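Side-chain contacts in PtLCIB4 H88A mutant (Phaeodactylum tricornutum, PDB 5B5Z), which binds zinc and belongs to the LCIB family of beta-carbonic anhydrases, enzymes that interconvert carbon dioxide and bicarbonate: residues F87-L92 and R189-P194; C108-G113 and K219-I224. All blocks are in the same frame, centred on the assembly; numbering follows the deposited sequence.

Overall arrangement
Contact 1 ties the loop leading into helix 91-99 to the end of helix 183-192, and contact 2 lays helix 205-228 against strand 107-117. Their centres are 12 Å apart and their side chains meet: Leu220 CD2 sits 3.6 Å from Pro88 CG and 3.7 Å from Met191 SD, while Val221 CG2 is 3.9 Å from Pro88 CG. Helix 205-228 is thus common ground for both. The zinc, held by Cys59, His115 and Cys139, lies about 9 Å from the side chain of Phe87 and about 13 Å from that of Tyr112; His115 is on the same strand as Tyr112. Both contacts also reach the second subunit.

Contact 1. Residues F87-L92 and R189-P194; sequences FPFGGL and RDMLRP
Met191 brings its thioether obliquely against the ring of Phe87, a Met-aromatic contact. SD is 3.8 Å from CD1 of Phe87 and 4.4 Å from the ring centroid, on a line 43° off the ring normal. The two side chains, each pointing to the other segment, slide past one another in opposite directions, and more than the sulfur takes part: Met191 CB comes to 4.0 Å from Phe87 CE1.

The remaining cross-segment contacts are apolar. The Met191 chain runs out extended and then bends at its last torsion (chi3 -90°), turning CE back to lie 3.8 Å from Phe87 CD1. The same methyl reaches the second aromatic side chain, with CE 4.2 Å from Phe89 CE1, so the end of one methionine is shared by two phenylalanines. Val188, one turn earlier on helix 183-192, touches both rings as well, and Pro180 of the second subunit packs on Met191.

No hydrogen bond crosses between the segments; the polar interactions shape each one separately. On the helix side, Arg193 NH1 bonds Asp190 OD1 at 2.9 Å, nearly straight and on the anti side of the carboxylate, a salt bridge between residues three apart. In the loop, Phe89 N bonds Phe87 O at 2.8 Å around Pro88, the centre of an inverse gamma turn. This turn sets Phe87 and Phe89, which flank the proline in the chain, on the same methionine; a type I beta turn follows, closed by Gly91 N on Pro88 O.

The result is a small buried aromatic-methionine cluster, joining the turn before helix 91-99 to the end of helix 183-192 in the neighbourhood of the zinc site.

Contact 2. Residues C108-G113 and K219-I224; sequences CLLIYG and KLVTRI
Val221 puts one methyl on an aromatic face and the other against a leucine, and it has more surface buried here than any other residue. Its CG2 stands over the centre of the Tyr112 ring, 4.0 Å from the centroid and 10° off the normal, a well-centred CH-pi contact. CG1 serves two neighbours: it lies 4.0 Å from Tyr112 CE1 and 3.9 Å from Leu110 CD2. With both branches engaged, the valine straddles the two strand residues.

Tyr112 meets it from the strand. Its CG is placed between the backbone N and the carbonyl carbon (chi1 73°), and from there the ring turns a face to the helix, its side chain running aslant to that of Val221. Ser57 and Val240, from the two strands flanking strand 107-117, also touch this tyrosine. These are parallel neighbours, 52-57 and 238-247, so Tyr112 and Leu110 belong to the core of a mixed sheet, parallel at this point, with helix 205-228 packed on one face, the layered alpha/beta build of the domain. With an alanine here instead of Tyr112, Val221 CG2 would probably lose the ring face under it, and a gap would be likely to open between helix and sheet.

Leu110, two residues earlier on the same side of the strand, meets Val221 tip to tip. Only its CD2 makes the contact, while Ala55 of strand 52-57 touches its side chain from the neighbouring strand. Between the two segments themselves there is no hydrogen bond, so the contact is purely apolar; one helical turn before Val221, however, Gln217 NE2 bonds the backbone O of Gly113, fastening the helix to the strand just past Tyr112. The loop proline Pro88 also packs on Ile224.

Contact 1. Residues F87-L92 and R189-P194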
# COMPACT_ATOMS: atom_id res chain seq x y z
N PHE A 87 -5.80 -8.28 1.12
CA PHE A 87 -7.07 -7.88 1.72
C PHE A 87 -7.21 -6.37 1.82
O PHE A 87 -6.22 -5.69 2.04
CB PHE A 87 -7.22 -8.51 3.11
CG PHE A 87 -7.49 -9.98 3.06
CD1 PHE A 87 -8.79 -10.45 2.92
CD2 PHE A 87 -6.45 -10.89 3.12
CE1 PHE A 87 -9.03 -11.82 2.86
CE2 PHE A 87 -6.69 -12.25 3.06
CZ PHE A 87 -7.99 -12.71 2.93
N PRO A 88 -8.44 -5.85 1.66
CA PRO A 88 -8.71 -4.40 1.68
C PRO A 88 -8.69 -3.81 3.08
O PRO A 88 -9.71 -3.35 3.59
CB PRO A 88 -10.10 -4.30 1.04
CG PRO A 88 -10.77 -5.61 1.39
CD PRO A 88 -9.64 -6.63 1.29
N PHE A 89 -7.52 -3.80 3.69
CA PHE A 89 -7.37 -3.35 5.06
C PHE A 89 -7.67 -1.86 5.25
O PHE A 89 -7.92 -1.44 6.37
CB PHE A 89 -5.97 -3.70 5.57
CG PHE A 89 -5.81 -5.16 5.88
CD1 PHE A 89 -6.55 -5.74 6.89
CD2 PHE A 89 -4.95 -5.95 5.14
CE1 PHE A 89 -6.41 -7.08 7.19
CE2 PHE A 89 -4.81 -7.30 5.44
CZ PHE A 89 -5.55 -7.86 6.46
N GLY A 90 -7.66 -1.08 4.17
CA GLY A 90 -8.05 0.32 4.27
C GLY A 90 -9.48 0.45 4.76
O GLY A 90 -9.85 1.45 5.38
N GLY A 91 -10.29 -0.57 4.49
CA GLY A 91 -11.64 -0.64 5.03
C GLY A 91 -12.57 0.47 4.61
O GLY A 91 -12.37 1.09 3.56
N LEU A 92 -13.60 0.72 5.41
CA LEU A 92 -14.60 1.73 5.09
C LEU A 92 -14.00 3.13 4.96
O LEU A 92 -14.34 3.86 4.04
CB LEU A 92 -15.70 1.75 6.16
CG LEU A 92 -16.50 0.47 6.33
CD1 LEU A 92 -17.65 0.69 7.31
CD2 LEU A 92 -17.01 -0.02 4.99
N ARG A 189 -5.22 -14.66 9.11
CA ARG A 189 -5.51 -15.96 9.70
C ARG A 189 -7.02 -16.08 9.95
O ARG A 189 -7.61 -17.13 9.67
CB ARG A 189 -4.74 -16.20 11.01
CG ARG A 189 -3.28 -16.56 10.82
CD ARG A 189 -2.65 -17.00 12.16
NE ARG A 189 -2.74 -15.97 13.19
CZ ARG A 189 -1.82 -15.04 13.42
NH1 ARG A 189 -0.72 -15.00 12.69
NH2 ARG A 189 -2.00 -14.14 14.38
N ASP A 190 -7.62 -15.02 10.46
CA ASP A 190 -9.06 -15.02 10.74
C ASP A 190 -9.89 -15.28 9.49
O ASP A 190 -10.79 -16.12 9.50
CB ASP A 190 -9.51 -13.69 11.35
CG ASP A 190 -9.05 -13.50 12.78
OD1 ASP A 190 -8.70 -14.50 13.45
OD2 ASP A 190 -9.06 -12.33 13.24
N MET A 191 -9.58 -14.56 8.42
CA MET A 191 -10.39 -14.71 7.22
C MET A 191 -10.12 -16.01 6.45
O MET A 191 -10.97 -16.46 5.66
CB MET A 191 -10.21 -13.48 6.33
CG MET A 191 -10.98 -12.30 6.92
SD MET A 191 -10.95 -10.77 5.98
CE MET A 191 -9.50 -9.95 6.67
N LEU A 192 -8.99 -16.66 6.73
CA LEU A 192 -8.65 -17.93 6.09
C LEU A 192 -9.15 -19.13 6.89
O LEU A 192 -9.22 -20.25 6.37
CB LEU A 192 -7.14 -18.02 5.91
CG LEU A 192 -6.58 -18.62 4.62
CD1 LEU A 192 -7.46 -18.29 3.42
CD2 LEU A 192 -5.17 -18.09 4.42
N ARG A 193 -9.49 -18.89 8.15
CA ARG A 193 -9.94 -19.98 9.02
C ARG A 193 -11.14 -20.77 8.46
O ARG A 193 -11.15 -21.99 8.56
CB ARG A 193 -10.26 -19.44 10.42
CG ARG A 193 -10.39 -20.52 11.49
CD ARG A 193 -10.19 -19.98 12.90
NE ARG A 193 -8.82 -19.52 13.14
CZ ARG A 193 -8.50 -18.25 13.38
NH1 ARG A 193 -9.44 -17.31 13.42
NH2 ARG A 193 -7.23 -17.91 13.58
N PRO A 194 -12.12 -20.09 7.83
CA PRO A 194 -13.21 -20.88 7.24
C PRO A 194 -12.78 -21.86 6.15
O PRO A 194 -13.51 -22.81 5.84
CB PRO A 194 -14.14 -19.81 6.65
CG PRO A 194 -13.92 -18.64 7.48
CD PRO A 194 -12.46 -18.65 7.84

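Contact 2. Residues C108-G113 and K219-I224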
# COMPACT_ATOMS: atom_id res chain seq x y z
N CYS A 108 -14.73 5.27 -10.21
CA CYS A 108 -13.56 4.56 -9.70
C CYS A 108 -13.40 3.21 -10.41
O CYS A 108 -14.38 2.59 -10.83
CB CYS A 108 -13.68 4.33 -8.19
SG CYS A 108 -12.41 3.23 -7.47
N LEU A 109 -12.16 2.78 -10.53
CA LEU A 109 -11.85 1.43 -10.97
C LEU A 109 -11.02 0.77 -9.88
O LEU A 109 -9.93 1.22 -9.60
CB LEU A 109 -11.08 1.43 -12.28
CG LEU A 109 -10.43 0.09 -12.66
CD1 LEU A 109 -11.44 -1.04 -12.82
CD2 LEU A 109 -9.60 0.27 -13.94
N LEU A 110 -11.57 -0.27 -9.26
CA LEU A 110 -10.88 -1.04 -8.22
C LEU A 110 -10.35 -2.36 -8.77
O LEU A 110 -11.10 -3.14 -9.33
CB LEU A 110 -11.81 -1.31 -7.04
CG LEU A 110 -11.25 -2.20 -5.93
CD1 LEU A 110 -10.15 -1.49 -5.17
CD2 LEU A 110 -12.37 -2.62 -5.01
N ILE A 111 -9.04 -2.57 -8.63
CA ILE A 111 -8.39 -3.84 -8.99
C ILE A 111 -7.98 -4.54 -7.71
O ILE A 111 -7.20 -3.99 -6.94
CB ILE A 111 -7.11 -3.63 -9.86
CG1 ILE A 111 -7.31 -2.58 -10.96
CG2 ILE A 111 -6.60 -4.98 -10.41
CD1 ILE A 111 -8.30 -2.98 -12.04
N TYR A 112 -8.49 -5.74 -7.46
CA TYR A 112 -8.09 -6.46 -6.25
C TYR A 112 -7.80 -7.91 -6.55
O TYR A 112 -8.27 -8.45 -7.54
CB TYR A 112 -9.17 -6.37 -5.16
CG TYR A 112 -10.42 -7.20 -5.38
CD1 TYR A 112 -11.51 -6.70 -6.08
CD2 TYR A 112 -10.52 -8.46 -4.82
CE1 TYR A 112 -12.67 -7.47 -6.26
CE2 TYR A 112 -11.67 -9.25 -5.00
CZ TYR A 112 -12.73 -8.74 -5.73
OH TYR A 112 -13.88 -9.51 -5.89
N GLY A 113 -7.05 -8.54 -5.67
CA GLY A 113 -6.80 -9.95 -5.84
C GLY A 113 -5.81 -10.51 -4.87
O GLY A 113 -5.04 -9.79 -4.22
N LYS A 219 -15.59 -11.54 -0.69
CA LYS A 219 -16.63 -11.30 0.31
C LYS A 219 -16.42 -9.98 1.05
O LYS A 219 -17.38 -9.23 1.29
CB LYS A 219 -16.68 -12.46 1.31
CG LYS A 219 -17.12 -13.77 0.71
CD LYS A 219 -17.21 -14.86 1.78
CE LYS A 219 -17.23 -16.25 1.18
NZ LYS A 219 -16.87 -17.27 2.22
N LEU A 220 -15.18 -9.70 1.44
CA LEU A 220 -14.89 -8.48 2.18
C LEU A 220 -15.04 -7.24 1.30
O LEU A 220 -15.58 -6.22 1.73
CB LEU A 220 -13.48 -8.55 2.79
CG LEU A 220 -13.04 -7.37 3.66
CD1 LEU A 220 -14.01 -7.14 4.80
CD2 LEU A 220 -11.63 -7.60 4.24
N VAL A 221 -14.55 -7.33 0.06
CA VAL A 221 -14.70 -6.21 -0.88
C VAL A 221 -16.18 -5.91 -1.12
O VAL A 221 -16.61 -4.75 -1.06
CB VAL A 221 -13.99 -6.52 -2.21
CG1 VAL A 221 -14.36 -5.46 -3.28
CG2 VAL A 221 -12.49 -6.56 -1.97
N THR A 222 -16.96 -6.96 -1.35
CA THR A 222 -18.40 -6.78 -1.52
C THR A 222 -19.03 -6.10 -0.30
O THR A 222 -19.83 -5.18 -0.44
CB THR A 222 -19.09 -8.12 -1.78
OG1 THR A 222 -18.65 -8.63 -3.05
CG2 THR A 222 -20.62 -7.95 -1.80
N ARG A 223 -18.66 -6.53 0.90
CA ARG A 223 -19.17 -5.91 2.12
C ARG A 223 -18.82 -4.42 2.20
O ARG A 223 -19.66 -3.58 2.53
CB ARG A 223 -18.66 -6.64 3.36
CG ARG A 223 -19.17 -6.03 4.68
CD ARG A 223 -18.83 -6.91 5.87
NE ARG A 223 -19.60 -8.16 5.84
CZ ARG A 223 -19.37 -9.19 6.65
NH1 ARG A 223 -18.38 -9.12 7.53
NH2 ARG A 223 -20.11 -10.28 6.57
N ILE A 224 -17.57 -4.08 1.88
CA ILE A 224 -17.14 -2.68 1.92
C ILE A 224 -17.92 -1.83 0.92
O ILE A 224 -18.33 -0.70 1.23
CB ILE A 224 -15.63 -2.57 1.64
CG1 ILE A 224 -14.84 -3.14 2.82
CG2 ILE A 224 -15.22 -1.10 1.42
CD1 ILE A 224 -13.36 -3.35 2.51